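Local coordinates for archaeal flagellar ATP-binding protein FlaH (Methanocaldococcus jannaschii DSM 2661, PDB 4WIA) that probably binds and hydrolyses ATP as a component of the archaellum, the motility filament of archaea, at residues H26-I31 against S179-I184; I30-E35 against I158-V163; N75-S80 against F217-K222; I9-D14 against L47-L52. All coordinates share one frame; numbering follows the deposited sequence.

Interaction 1 of 4, residues H26-I31 against S179-I184; sequences HGSLII and SATMLI
Strands 29-31 and 182-184 run parallel, their axes 4.7 Å apart and 14° from alignment, with Ile30 beside Met182 and Ile31 beside Leu183. Ile31 N donates to Met182 O at 2.9 Å, and Ile184 N to Ile31 O. Where the pairing begins, Leu29 O takes two donors: Thr181 N lies in the carbonyl plane on a lone pair, while Met182 N comes from above that plane at 3.1 Å. Thr181 OG1, set between its backbone N and carbonyl carbon (chi1 67°), accepts Leu29 N at 2.8 Å, and a water links it to Ser28 OG, which also bonds to Pro25 O. A valine in place of Thr181 would probably leave Leu29 N and the water without that oxygen as mate. On one face, Ile30 and the selenomethionine Met182 lie alongside each other, Ile30 CD1 3.8 Å from Met182 SE, and Ile184 CD1 rests on Ile30 CG2. On the other, Ile31 CG1 presses against Ala180 CB at 3.5 Å, and the Leu183 side chain slants across that of Ile31, its CD1 touching Ile31 CB. Parallel neighbours, followed here by the antiparallel strand 194-204, belong to the central sheet of a KaiC-like P-loop ATPase.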
loop_
_atom_site.group_PDB
_atom_site.type_symbol
_atom_site.label_atom_id
_atom_site.label_comp_id
_atom_site.label_asym_id
_atom_site.label_seq_id
_atom_site.Cartn_x
_atom_site.Cartn_y
_atom_site.Cartn_z
ATOM N N HIS A 26 13.682 12.860 0.960
ATOM C CA HIS A 26 13.923 13.031 2.383
ATOM C C HIS A 26 14.823 14.259 2.647
ATOM O O HIS A 26 15.713 14.536 1.875
ATOM C CB HIS A 26 14.503 11.733 2.966
ATOM C CG HIS A 26 13.446 10.699 3.221
ATOM N ND1 HIS A 26 13.422 9.465 2.617
ATOM C CD2 HIS A 26 12.356 10.741 4.009
ATOM C CE1 HIS A 26 12.344 8.799 2.994
ATOM N NE2 HIS A 26 11.689 9.549 3.852
ATOM N N GLY A 27 14.573 14.972 3.751
ATOM C CA GLY A 27 15.302 16.169 4.072
ATOM C C GLY A 27 14.863 17.387 3.287
ATOM O O GLY A 27 15.560 18.360 3.259
ATOM N N SER A 28 13.740 17.337 2.594
ATOM C CA SER A 28 13.319 18.494 1.819
ATOM C C SER A 28 12.644 19.542 2.737
ATOM O O SER A 28 11.890 19.180 3.664
ATOM C CB SER A 28 12.341 18.056 0.718
ATOM O OG SER A 28 13.021 17.330 -0.323
ATOM N N LEU A 29 12.911 20.799 2.445
ATOM C CA LEU A 29 12.106 21.879 2.875
ATOM C C LEU A 29 11.397 22.484 1.653
ATOM O O LEU A 29 11.998 23.194 0.823
ATOM C CB LEU A 29 12.944 22.952 3.544
ATOM C CG LEU A 29 12.162 24.214 3.962
ATOM C CD1 LEU A 29 11.129 23.940 5.031
ATOM C CD2 LEU A 29 13.136 25.285 4.454
ATOM N N ILE A 30 10.105 22.259 1.594
ATOM C CA ILE A 30 9.319 22.664 0.495
ATOM C C ILE A 30 8.572 23.916 0.885
ATOM O O ILE A 30 7.877 23.953 1.887
ATOM C CB ILE A 30 8.273 21.583 0.169
ATOM C CG1 ILE A 30 8.960 20.224 0.014
ATOM C CG2 ILE A 30 7.502 21.961 -1.092
ATOM C CD1 ILE A 30 8.071 19.113 -0.512
ATOM N N ILE A 31 8.723 24.946 0.100
ATOM C CA ILE A 31 7.970 26.162 0.298
ATOM C C ILE A 31 6.974 26.337 -0.833
ATOM O O ILE A 31 7.349 26.349 -2.000
ATOM C CB ILE A 31 8.923 27.397 0.328
ATOM C CG1 ILE A 31 9.907 27.259 1.483
ATOM C CG2 ILE A 31 8.118 28.689 0.465
ATOM C CD1 ILE A 31 9.269 27.217 2.852
ATOM N N SER A 179 16.255 29.453 1.704
ATOM C CA SER A 179 16.320 28.318 2.554
ATOM C C SER A 179 15.596 27.125 1.923
ATOM O O SER A 179 15.927 25.976 2.148
ATOM C CB SER A 179 15.716 28.740 3.884
ATOM O OG SER A 179 16.260 27.976 4.943
ATOM N N ALA A 180 14.606 27.378 1.100
ATOM C CA ALA A 180 13.853 26.267 0.510
ATOM C C ALA A 180 14.792 25.289 -0.254
ATOM O O ALA A 180 15.682 25.728 -0.954
ATOM C CB ALA A 180 12.798 26.816 -0.440
ATOM N N THR A 181 14.594 23.979 -0.111
ATOM C CA THR A 181 15.201 23.046 -1.022
ATOM C C THR A 181 14.298 22.853 -2.263
ATOM O O THR A 181 14.792 22.639 -3.376
ATOM C CB THR A 181 15.465 21.681 -0.375
ATOM O OG1 THR A 181 14.215 21.040 -0.074
ATOM C CG2 THR A 181 16.298 21.853 0.838
HETATM N N MSE A 182 12.992 22.913 -2.065
HETATM C CA MSE A 182 12.054 22.866 -3.150
HETATM C C MSE A 182 11.170 24.075 -3.037
HETATM O O MSE A 182 10.497 24.259 -2.055
HETATM C CB MSE A 182 11.246 21.582 -3.076
HETATM C CG MSE A 182 10.317 21.444 -4.281
HETATM SE SE MSE A 182 9.307 19.800 -4.087
HETATM C CE MSE A 182 8.696 19.614 -5.915
ATOM N N LEU A 183 11.147 24.905 -4.061
ATOM C CA LEU A 183 10.294 26.052 -4.084
ATOM C C LEU A 183 9.241 25.967 -5.196
ATOM O O LEU A 183 9.570 25.834 -6.373
ATOM C CB LEU A 183 11.118 27.294 -4.297
ATOM C CG LEU A 183 10.317 28.604 -4.360
ATOM C CD1 LEU A 183 9.739 29.005 -2.992
ATOM C CD2 LEU A 183 11.175 29.743 -4.935
ATOM N N ILE A 184 7.983 26.082 -4.804
ATOM C CA ILE A 184 6.886 25.968 -5.697
ATOM C C ILE A 184 6.055 27.212 -5.585
ATOM O O ILE A 184 5.619 27.588 -4.483
ATOM C CB ILE A 184 5.981 24.786 -5.335
ATOM C CG1 ILE A 184 6.780 23.509 -5.306
ATOM C CG2 ILE A 184 4.854 24.683 -6.341
ATOM C CD1 ILE A 184 6.002 22.328 -4.738
HETATM O O HOH W 1 13.943 19.086 -1.916
#

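Interaction 2 of 4, residues I30-E35 against I158-V163; sequences IIIEGE and IIICTV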
loop_
_atom_site.group_PDB
_atom_site.type_symbol
_atom_site.label_atom_id
_atom_site.label_comp_id
_atom_site.label_asym_id
_atom_site.label_seq_id
_atom_site.Cartn_x
_atom_site.Cartn_y
_atom_site.Cartn_z
ATOM N N ILE A 30 10.105 22.259 1.594
ATOM C CA ILE A 30 9.319 22.664 0.495
ATOM C C ILE A 30 8.572 23.916 0.885
ATOM O O ILE A 30 7.877 23.953 1.887
ATOM C CB ILE A 30 8.273 21.583 0.169
ATOM C CG1 ILE A 30 8.960 20.224 0.014
ATOM C CG2 ILE A 30 7.502 21.961 -1.092
ATOM C CD1 ILE A 30 8.071 19.113 -0.512
ATOM N N ILE A 31 8.723 24.946 0.100
ATOM C CA ILE A 31 7.970 26.162 0.298
ATOM C C ILE A 31 6.974 26.337 -0.833
ATOM O O ILE A 31 7.349 26.349 -2.000
ATOM C CB ILE A 31 8.923 27.397 0.328
ATOM C CG1 ILE A 31 9.907 27.259 1.483
ATOM C CG2 ILE A 31 8.118 28.689 0.465
ATOM C CD1 ILE A 31 9.269 27.217 2.852
ATOM N N ILE A 32 5.715 26.477 -0.485
ATOM C CA ILE A 32 4.678 26.737 -1.449
ATOM C C ILE A 32 4.175 28.139 -1.313
ATOM O O ILE A 32 3.539 28.467 -0.339
ATOM C CB ILE A 32 3.536 25.745 -1.293
ATOM C CG1 ILE A 32 4.101 24.301 -1.361
ATOM C CG2 ILE A 32 2.541 25.970 -2.420
ATOM C CD1 ILE A 32 3.077 23.224 -1.008
ATOM N N GLU A 33 4.518 28.984 -2.268
ATOM C CA GLU A 33 4.315 30.401 -2.141
ATOM C C GLU A 33 3.333 30.860 -3.189
ATOM O O GLU A 33 3.557 30.661 -4.397
ATOM C CB GLU A 33 5.659 31.151 -2.324
ATOM C CG GLU A 33 5.510 32.674 -2.511
ATOM C CD GLU A 33 6.804 33.455 -2.622
ATOM O OE1 GLU A 33 7.889 32.846 -2.743
ATOM O OE2 GLU A 33 6.728 34.717 -2.553
ATOM N N GLY A 34 2.286 31.558 -2.764
ATOM C CA GLY A 34 1.338 32.121 -3.707
ATOM C C GLY A 34 0.273 32.854 -2.936
ATOM O O GLY A 34 0.127 32.660 -1.738
ATOM N N GLU A 35 -0.504 33.650 -3.647
ATOM C CA GLU A 35 -1.584 34.395 -3.049
ATOM C C GLU A 35 -2.770 33.522 -2.600
ATOM O O GLU A 35 -2.829 32.315 -2.854
ATOM C CB GLU A 35 -2.068 35.458 -4.026
ATOM C CG GLU A 35 -0.949 36.378 -4.436
ATOM C CD GLU A 35 -1.422 37.672 -5.034
ATOM O OE1 GLU A 35 -0.569 38.363 -5.624
ATOM O OE2 GLU A 35 -2.618 37.995 -4.905
ATOM N N ILE A 158 10.789 15.701 6.435
ATOM C CA ILE A 158 10.370 16.594 5.410
ATOM C C ILE A 158 9.504 17.680 6.003
ATOM O O ILE A 158 8.626 17.374 6.750
ATOM C CB ILE A 158 9.554 15.825 4.344
ATOM C CG1 ILE A 158 10.502 14.915 3.577
ATOM C CG2 ILE A 158 8.868 16.797 3.391
ATOM C CD1 ILE A 158 9.825 13.772 2.840
ATOM N N ILE A 159 9.753 18.934 5.631
ATOM C CA ILE A 159 8.916 20.031 6.069
ATOM C C ILE A 159 8.315 20.790 4.903
ATOM O O ILE A 159 8.975 21.061 3.926
ATOM C CB ILE A 159 9.698 20.993 6.996
ATOM C CG1 ILE A 159 9.993 20.273 8.291
ATOM C CG2 ILE A 159 8.900 22.249 7.302
ATOM C CD1 ILE A 159 10.888 21.025 9.237
ATOM N N ILE A 160 7.047 21.159 5.035
ATOM C CA ILE A 160 6.359 21.806 3.974
ATOM C C ILE A 160 5.639 23.001 4.567
ATOM O O ILE A 160 4.836 22.801 5.444
ATOM C CB ILE A 160 5.295 20.818 3.341
ATOM C CG1 ILE A 160 5.959 19.528 2.878
ATOM C CG2 ILE A 160 4.602 21.481 2.180
ATOM C CD1 ILE A 160 5.013 18.453 2.318
ATOM N N CYS A 161 5.864 24.209 4.032
ATOM C CA CYS A 161 5.144 25.395 4.464
ATOM C C CYS A 161 4.466 26.101 3.312
ATOM O O CYS A 161 4.975 26.152 2.196
ATOM C CB CYS A 161 6.082 26.412 5.067
ATOM S SG CYS A 161 7.191 25.865 6.380
ATOM N N THR A 162 3.325 26.710 3.594
ATOM C CA THR A 162 2.763 27.659 2.658
ATOM C C THR A 162 3.080 29.102 3.095
ATOM O O THR A 162 3.115 29.407 4.275
ATOM C CB THR A 162 1.265 27.467 2.506
ATOM O OG1 THR A 162 0.619 27.814 3.719
ATOM C CG2 THR A 162 0.942 25.987 2.181
ATOM N N VAL A 163 3.226 29.961 2.099
ATOM C CA VAL A 163 3.537 31.332 2.289
ATOM C C VAL A 163 2.618 32.172 1.411
ATOM O O VAL A 163 2.548 31.944 0.194
ATOM C CB VAL A 163 4.975 31.563 1.822
ATOM C CG1 VAL A 163 5.293 33.063 1.739
ATOM C CG2 VAL A 163 5.956 30.847 2.724
#
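Val163, Ile30 and Ile32 bury the most surface where strand 30-33 runs parallel to strand 158-163. Val163 is bonded at both ends: its N reaches Ile32 O at 2.9 Å, tilted 26° from the carbonyl plane, and its O receives Gly34 N at 3.0 Å. Its CG2 branch meets Ile31 CG2 at 3.8 Å, on the face where Cys161 CB touches Ile31 CD1 and where Glu33 extends to a salt bridge with Arg177. Ile30 is gripped likewise, its N donating to Ile159 O and its O accepting Cys161 N. On the opposite face Ile30 and Ile160 lie side by side, with Ile30 CD1 4.0 Å from Ile160 CG1, while Ile32 comes across obliquely to set its CD1 3.9 Å from Ile160 CG2. With CG2 anti to the backbone N and CG1 beside it (chi1 -56°), Ile160 offers one branch to each isoleucine. An alanine at Ile160 would probably open a gap beside Ile30 and Ile32, under helix 40-53. Thr162 shares this face and bonds through OG1 to Asp127. Beyond Glu33 the chain runs through Gly34, whose O bonds to Lys40, an ATP-binding residue by similarity; the pairing fits the strand that leads into the Walker A P-loop.

Interaction 3 of 4, residues N75-S80 against F217-K222; sequences NSLNYS and FRVEPK. With SO4 (sulfate ion), chain G.
The amide of Asn78 and the ammonium group of Lys222 meet with their side chains at about a right angle: NZ approaches OD1 from 33° out of the carbonyl plane, at 2.5 Å, a value short enough to make the exact geometry doubtful. The other flat group, the Tyr79 ring, carries Leu77 O over one face, offset toward the rim; its plane is inclined about 25° to that of the neighbouring Tyr49 ring, and its OH bonds to Ile225 N. Asn78 takes positive phi in a Schellman motif that ends helix 67-76, its N donating to Asn75 O at 2.9 Å. The turn after strand 214-220 docks on this helix end. Lys222 N gives a hydrogen bond of 2.8 Å to Ser76 O, in the carbonyl plane, so the helix C terminus receives a backbone N-H from outside. With CG beside its backbone N (chi1 -53°) and bends at the next three torsions, the Lys222 chain folds back along the helix end, CD lying 3.5 Å from Ser76 O. Asn78 CB also lies 3.3 Å from Lys222 O. Ser80 OG donates to a sulfate ion, probably from the crystallisation liquor, which Lys83 N also holds. Val219 also packs on Val42, an ATP-binding residue by similarity. Deeper in the contact, the CD2 branch of Leu77 slants over Val219 and rests 3.7 Å from its CG1 methyl.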
loop_
_atom_site.group_PDB
_atom_site.type_symbol
_atom_site.label_atom_id
_atom_site.label_comp_id
_atom_site.label_asym_id
_atom_site.label_seq_id
_atom_site.Cartn_x
_atom_site.Cartn_y
_atom_site.Cartn_z
ATOM N N ASN A 75 -12.566 15.093 3.331
ATOM C CA ASN A 75 -13.592 14.231 2.795
ATOM C C ASN A 75 -14.130 14.743 1.444
ATOM O O ASN A 75 -14.469 13.956 0.547
ATOM C CB ASN A 75 -14.746 14.119 3.793
ATOM C CG ASN A 75 -15.835 13.244 3.270
ATOM O OD1 ASN A 75 -16.889 13.723 2.887
ATOM N ND2 ASN A 75 -15.601 11.963 3.275
ATOM N N SER A 76 -14.193 16.068 1.307
ATOM C CA SER A 76 -14.761 16.694 0.120
ATOM C C SER A 76 -13.872 16.399 -1.098
ATOM O O SER A 76 -14.368 16.300 -2.184
ATOM C CB SER A 76 -14.880 18.203 0.276
ATOM O OG SER A 76 -13.586 18.817 0.269
ATOM N N LEU A 77 -12.582 16.239 -0.862
ATOM C CA LEU A 77 -11.630 15.846 -1.882
ATOM C C LEU A 77 -11.451 14.330 -2.020
ATOM O O LEU A 77 -10.653 13.845 -2.858
ATOM C CB LEU A 77 -10.266 16.456 -1.545
ATOM C CG LEU A 77 -10.323 17.979 -1.465
ATOM C CD1 LEU A 77 -8.996 18.553 -1.064
ATOM C CD2 LEU A 77 -10.778 18.631 -2.750
ATOM N N ASN A 78 -12.195 13.558 -1.245
ATOM C CA ASN A 78 -11.972 12.145 -1.253
ATOM C C ASN A 78 -10.566 11.772 -0.877
ATOM O O ASN A 78 -9.992 10.829 -1.402
ATOM C CB ASN A 78 -12.286 11.598 -2.640
ATOM C CG ASN A 78 -13.041 10.316 -2.547
ATOM O OD1 ASN A 78 -14.323 10.283 -2.571
ATOM N ND2 ASN A 78 -12.301 9.276 -2.236
ATOM N N TYR A 79 -10.025 12.511 0.091
ATOM C CA TYR A 79 -8.787 12.178 0.713
ATOM C C TYR A 79 -9.108 11.908 2.161
ATOM O O TYR A 79 -8.436 12.467 3.045
ATOM C CB TYR A 79 -7.809 13.372 0.707
ATOM C CG TYR A 79 -7.258 13.818 -0.606
ATOM C CD1 TYR A 79 -7.106 12.929 -1.675
ATOM C CD2 TYR A 79 -6.919 15.149 -0.808
ATOM C CE1 TYR A 79 -6.576 13.336 -2.873
ATOM C CE2 TYR A 79 -6.435 15.583 -2.036
ATOM C CZ TYR A 79 -6.258 14.663 -3.054
ATOM O OH TYR A 79 -5.795 15.079 -4.283
ATOM N N SER A 80 -10.062 11.048 2.456
ATOM C CA SER A 80 -10.522 10.979 3.816
ATOM C C SER A 80 -9.451 10.355 4.767
ATOM O O SER A 80 -8.731 9.426 4.432
ATOM C CB SER A 80 -11.911 10.332 3.899
ATOM O OG SER A 80 -11.794 8.922 3.907
ATOM N N PHE A 217 -3.371 22.125 -12.750
ATOM C CA PHE A 217 -4.431 21.309 -12.162
ATOM C C PHE A 217 -5.677 22.112 -11.891
ATOM O O PHE A 217 -5.662 23.344 -11.963
ATOM C CB PHE A 217 -3.978 20.612 -10.873
ATOM C CG PHE A 217 -3.537 21.547 -9.773
ATOM C CD1 PHE A 217 -2.229 22.030 -9.728
ATOM C CD2 PHE A 217 -4.403 21.923 -8.750
ATOM C CE1 PHE A 217 -1.806 22.894 -8.718
ATOM C CE2 PHE A 217 -3.970 22.778 -7.714
ATOM C CZ PHE A 217 -2.672 23.268 -7.708
ATOM N N ARG A 218 -6.759 21.386 -11.611
ATOM C CA ARG A 218 -7.966 21.968 -11.058
ATOM C C ARG A 218 -8.351 21.105 -9.853
ATOM O O ARG A 218 -7.929 19.961 -9.707
ATOM C CB ARG A 218 -9.073 22.048 -12.091
ATOM C CG ARG A 218 -9.567 20.710 -12.589
ATOM C CD ARG A 218 -10.193 20.741 -13.984
ATOM N NE ARG A 218 -9.982 19.450 -14.672
ATOM C CZ ARG A 218 -8.803 19.033 -15.166
ATOM N NH1 ARG A 218 -8.698 17.851 -15.778
ATOM N NH2 ARG A 218 -7.715 19.795 -15.047
ATOM N N VAL A 219 -9.087 21.698 -8.944
ATOM C CA VAL A 219 -9.512 20.986 -7.761
ATOM C C VAL A 219 -10.911 20.481 -8.058
ATOM O O VAL A 219 -11.792 21.273 -8.339
ATOM C CB VAL A 219 -9.482 21.909 -6.525
ATOM C CG1 VAL A 219 -9.995 21.172 -5.296
ATOM C CG2 VAL A 219 -8.060 22.449 -6.283
ATOM N N GLU A 220 -11.104 19.162 -8.010
ATOM C CA GLU A 220 -12.385 18.573 -8.399
ATOM C C GLU A 220 -13.025 17.880 -7.204
ATOM O O GLU A 220 -12.331 17.140 -6.455
ATOM C CB GLU A 220 -12.220 17.559 -9.572
ATOM C CG GLU A 220 -11.796 18.141 -10.922
ATOM C CD GLU A 220 -12.841 18.965 -11.631
ATOM O OE1 GLU A 220 -13.909 19.236 -11.051
ATOM O OE2 GLU A 220 -12.575 19.326 -12.799
ATOM N N PRO A 221 -14.337 18.129 -6.999
ATOM C CA PRO A 221 -15.098 17.436 -5.932
ATOM C C PRO A 221 -14.891 15.911 -5.989
ATOM O O PRO A 221 -14.979 15.318 -7.086
ATOM C CB PRO A 221 -16.580 17.808 -6.215
ATOM C CG PRO A 221 -16.547 18.986 -7.122
ATOM C CD PRO A 221 -15.165 19.111 -7.735
ATOM N N LYS A 222 -14.552 15.315 -4.831
ATOM C CA LYS A 222 -14.434 13.845 -4.655
ATOM C C LYS A 222 -13.331 13.171 -5.496
ATOM O O LYS A 222 -13.348 11.932 -5.730
ATOM C CB LYS A 222 -15.801 13.163 -4.904
ATOM C CG LYS A 222 -16.950 13.719 -4.091
ATOM C CD LYS A 222 -16.681 13.645 -2.589
ATOM C CE LYS A 222 -17.206 12.341 -1.947
ATOM N NZ LYS A 222 -16.195 11.411 -1.322
HETATM S S SO4 G . -11.578 6.616 6.582
HETATM O O1 SO4 G . -11.476 7.988 6.155
HETATM O O2 SO4 G . -11.407 5.766 5.440
HETATM O O3 SO4 G . -12.869 6.396 7.199
HETATM O O4 SO4 G . -10.523 6.151 7.436
#

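Interaction 4 of 4, residues I9-D14 against L47-L52; sequences IDLSRD and LAYGFL. With SO4 (sulfate ion), chain D.
Ile9 lies against Gly50 and Phe51 of helix 40-53 in the tight half of this contact, whereas Arg13 and Tyr49 form a looser, partly exposed half around a sulfate ion. At the closest passage of the backbones Ile9 O is 3.5 Å from Gly50 CA, and the missing side chain matters, since a beta carbon there would collide with that oxygen. Ile9 O also accepts a bond from Arg46. With CG1 of Ile9 between its N and carbonyl carbon (chi1 53°), CG2 is swung over a face of the Phe51 ring, 3.7 Å from its centroid and 21° off the normal, a CH-pi contact; Leu47 CD2, one turn earlier in the helix, packs on the same methyl.

Toward the surface the apolar fit thins out. Leu11 CD1 meets the edge of the Tyr49 ring, 3.9 Å from its CD2, with the two side chains at about a right angle, and Arg13 NH2 approaches Tyr49 CE2 at 3.8 Å, neither face-on nor edge-on. The sulfate, probably from the crystallisation liquor, lies at the edge of the Arg13 guanidinium: NE bonds to O2 at 2.9 Å and NH2 to O3 at 2.7 Å. Backbone donors complete the grip from this loop, Ser12 N to O4 at 2.8 Å and Arg13 N to O2. Lys84 and Arg55 of the second subunit bind the same ion. Backbone amides and basic groups from two subunits converging on one sulfate suggest a site that would probably suit an anion at the subunit interface.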
loop_
_atom_site.group_PDB
_atom_site.type_symbol
_atom_site.label_atom_id
_atom_site.label_comp_id
_atom_site.label_asym_id
_atom_site.label_seq_id
_atom_site.Cartn_x
_atom_site.Cartn_y
_atom_site.Cartn_z
ATOM N N ILE A 9 4.574 9.392 -2.562
ATOM C CA ILE A 9 3.309 10.052 -2.472
ATOM C C ILE A 9 2.284 9.449 -3.485
ATOM O O ILE A 9 1.203 10.027 -3.682
ATOM C CB ILE A 9 3.450 11.560 -2.758
ATOM C CG1 ILE A 9 4.153 11.788 -4.087
ATOM C CG2 ILE A 9 4.234 12.239 -1.664
ATOM C CD1 ILE A 9 3.479 12.798 -4.974
ATOM N N ASP A 10 2.596 8.290 -4.031
ATOM C CA ASP A 10 1.837 7.709 -5.116
ATOM C C ASP A 10 0.387 7.441 -4.816
ATOM O O ASP A 10 0.082 6.817 -3.853
ATOM C CB ASP A 10 2.410 6.345 -5.443
ATOM C CG ASP A 10 3.877 6.340 -5.602
ATOM O OD1 ASP A 10 4.590 7.190 -5.104
ATOM O OD2 ASP A 10 4.339 5.430 -6.230
ATOM N N LEU A 11 -0.484 7.836 -5.723
ATOM C CA LEU A 11 -1.858 7.401 -5.746
ATOM C C LEU A 11 -2.276 6.886 -7.106
ATOM O O LEU A 11 -1.771 7.319 -8.147
ATOM C CB LEU A 11 -2.745 8.599 -5.392
ATOM C CG LEU A 11 -2.505 9.292 -4.064
ATOM C CD1 LEU A 11 -3.471 10.438 -3.910
ATOM C CD2 LEU A 11 -2.709 8.342 -2.908
ATOM N N SER A 12 -3.262 5.997 -7.118
ATOM C CA SER A 12 -3.768 5.496 -8.353
ATOM C C SER A 12 -4.329 6.617 -9.233
ATOM O O SER A 12 -4.185 6.577 -10.446
ATOM C CB SER A 12 -4.857 4.454 -8.117
ATOM O OG SER A 12 -4.370 3.244 -7.585
ATOM N N ARG A 13 -4.995 7.570 -8.620
ATOM C CA ARG A 13 -5.847 8.495 -9.318
ATOM C C ARG A 13 -5.105 9.591 -10.024
ATOM O O ARG A 13 -5.691 10.309 -10.793
ATOM C CB ARG A 13 -6.807 9.149 -8.353
ATOM C CG ARG A 13 -6.186 10.242 -7.480
ATOM C CD ARG A 13 -7.174 10.708 -6.440
ATOM N NE ARG A 13 -7.320 9.696 -5.400
ATOM C CZ ARG A 13 -8.184 9.763 -4.384
ATOM N NH1 ARG A 13 -8.949 10.836 -4.224
ATOM N NH2 ARG A 13 -8.257 8.777 -3.519
ATOM N N ASP A 14 -3.833 9.773 -9.781
ATOM C CA ASP A 14 -3.109 10.755 -10.513
ATOM C C ASP A 14 -1.676 10.304 -10.706
ATOM O O ASP A 14 -1.246 9.328 -10.153
ATOM C CB ASP A 14 -3.183 12.169 -9.871
ATOM C CG ASP A 14 -2.461 12.278 -8.539
ATOM O OD1 ASP A 14 -1.287 11.838 -8.432
ATOM O OD2 ASP A 14 -3.064 12.868 -7.579
ATOM N N LEU A 47 -0.481 16.093 -0.888
ATOM C CA LEU A 47 0.807 15.514 -0.453
ATOM C C LEU A 47 0.639 14.722 0.827
ATOM O O LEU A 47 1.122 13.599 0.948
ATOM C CB LEU A 47 1.836 16.618 -0.291
ATOM C CG LEU A 47 2.256 17.187 -1.649
ATOM C CD1 LEU A 47 3.092 18.440 -1.483
ATOM C CD2 LEU A 47 3.022 16.153 -2.484
ATOM N N ALA A 48 -0.076 15.307 1.804
ATOM C CA ALA A 48 -0.321 14.616 3.057
ATOM C C ALA A 48 -1.038 13.297 2.870
ATOM O O ALA A 48 -0.637 12.281 3.416
ATOM C CB ALA A 48 -1.110 15.514 4.009
ATOM N N TYR A 49 -2.104 13.285 2.073
ATOM C CA TYR A 49 -2.793 12.011 1.780
ATOM C C TYR A 49 -1.899 10.976 1.121
ATOM O O TYR A 49 -1.939 9.806 1.488
ATOM C CB TYR A 49 -4.028 12.274 0.935
ATOM C CG TYR A 49 -4.962 11.077 0.795
ATOM C CD1 TYR A 49 -5.701 10.643 1.863
ATOM C CD2 TYR A 49 -5.060 10.373 -0.398
ATOM C CE1 TYR A 49 -6.514 9.547 1.757
ATOM C CE2 TYR A 49 -5.904 9.269 -0.523
ATOM C CZ TYR A 49 -6.622 8.871 0.554
ATOM O OH TYR A 49 -7.422 7.809 0.416
ATOM N N GLY A 50 -1.095 11.391 0.132
ATOM C CA GLY A 50 -0.099 10.489 -0.496
ATOM C C GLY A 50 0.869 9.859 0.504
ATOM O O GLY A 50 0.985 8.660 0.577
ATOM N N PHE A 51 1.547 10.699 1.303
ATOM C CA PHE A 51 2.434 10.196 2.334
ATOM C C PHE A 51 1.710 9.205 3.256
ATOM O O PHE A 51 2.206 8.107 3.526
ATOM C CB PHE A 51 2.966 11.366 3.198
ATOM C CG PHE A 51 3.971 12.257 2.506
ATOM C CD1 PHE A 51 5.092 11.729 1.939
ATOM C CD2 PHE A 51 3.804 13.615 2.477
ATOM C CE1 PHE A 51 6.012 12.537 1.338
ATOM C CE2 PHE A 51 4.720 14.456 1.879
ATOM C CZ PHE A 51 5.811 13.901 1.253
ATOM N N LEU A 52 0.537 9.583 3.752
ATOM C CA LEU A 52 -0.164 8.707 4.670
ATOM C C LEU A 52 -0.521 7.355 4.045
ATOM O O LEU A 52 -0.421 6.311 4.694
ATOM C CB LEU A 52 -1.436 9.367 5.178
ATOM C CG LEU A 52 -1.222 10.512 6.137
ATOM C CD1 LEU A 52 -2.500 11.323 6.229
ATOM C CD2 LEU A 52 -0.850 9.964 7.511
HETATM S S SO4 D . -6.008 6.183 -4.796
HETATM O O1 SO4 D . -6.972 5.107 -5.117
HETATM O O2 SO4 D . -6.027 7.199 -5.873
HETATM O O3 SO4 D . -6.385 6.818 -3.513
HETATM O O4 SO4 D . -4.649 5.610 -4.682
#

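How the interactions relate
From the N terminus, interaction 4 closes first, bringing the loop after strand 6-7 onto helix 40-53. Interactions 1 and 2 open inside that loop, from the shared strand 29-33, and close far beyond it, so both cross interaction 4. Interaction 2 closes at strand 158-163 and interaction 1 at strand 182-191, placing these two strands on either side of strand 29-33. Interaction 3 starts after interaction 4 has closed and ends after both strand pairings, crossing each; it joins the end of helix 67-76 to strand 214-220 of the same sheet. Phe51 packs on Ile160 between interactions 2 and 4, while Arg13 NH1 bonds to Asn78 O between interactions 3 and 4.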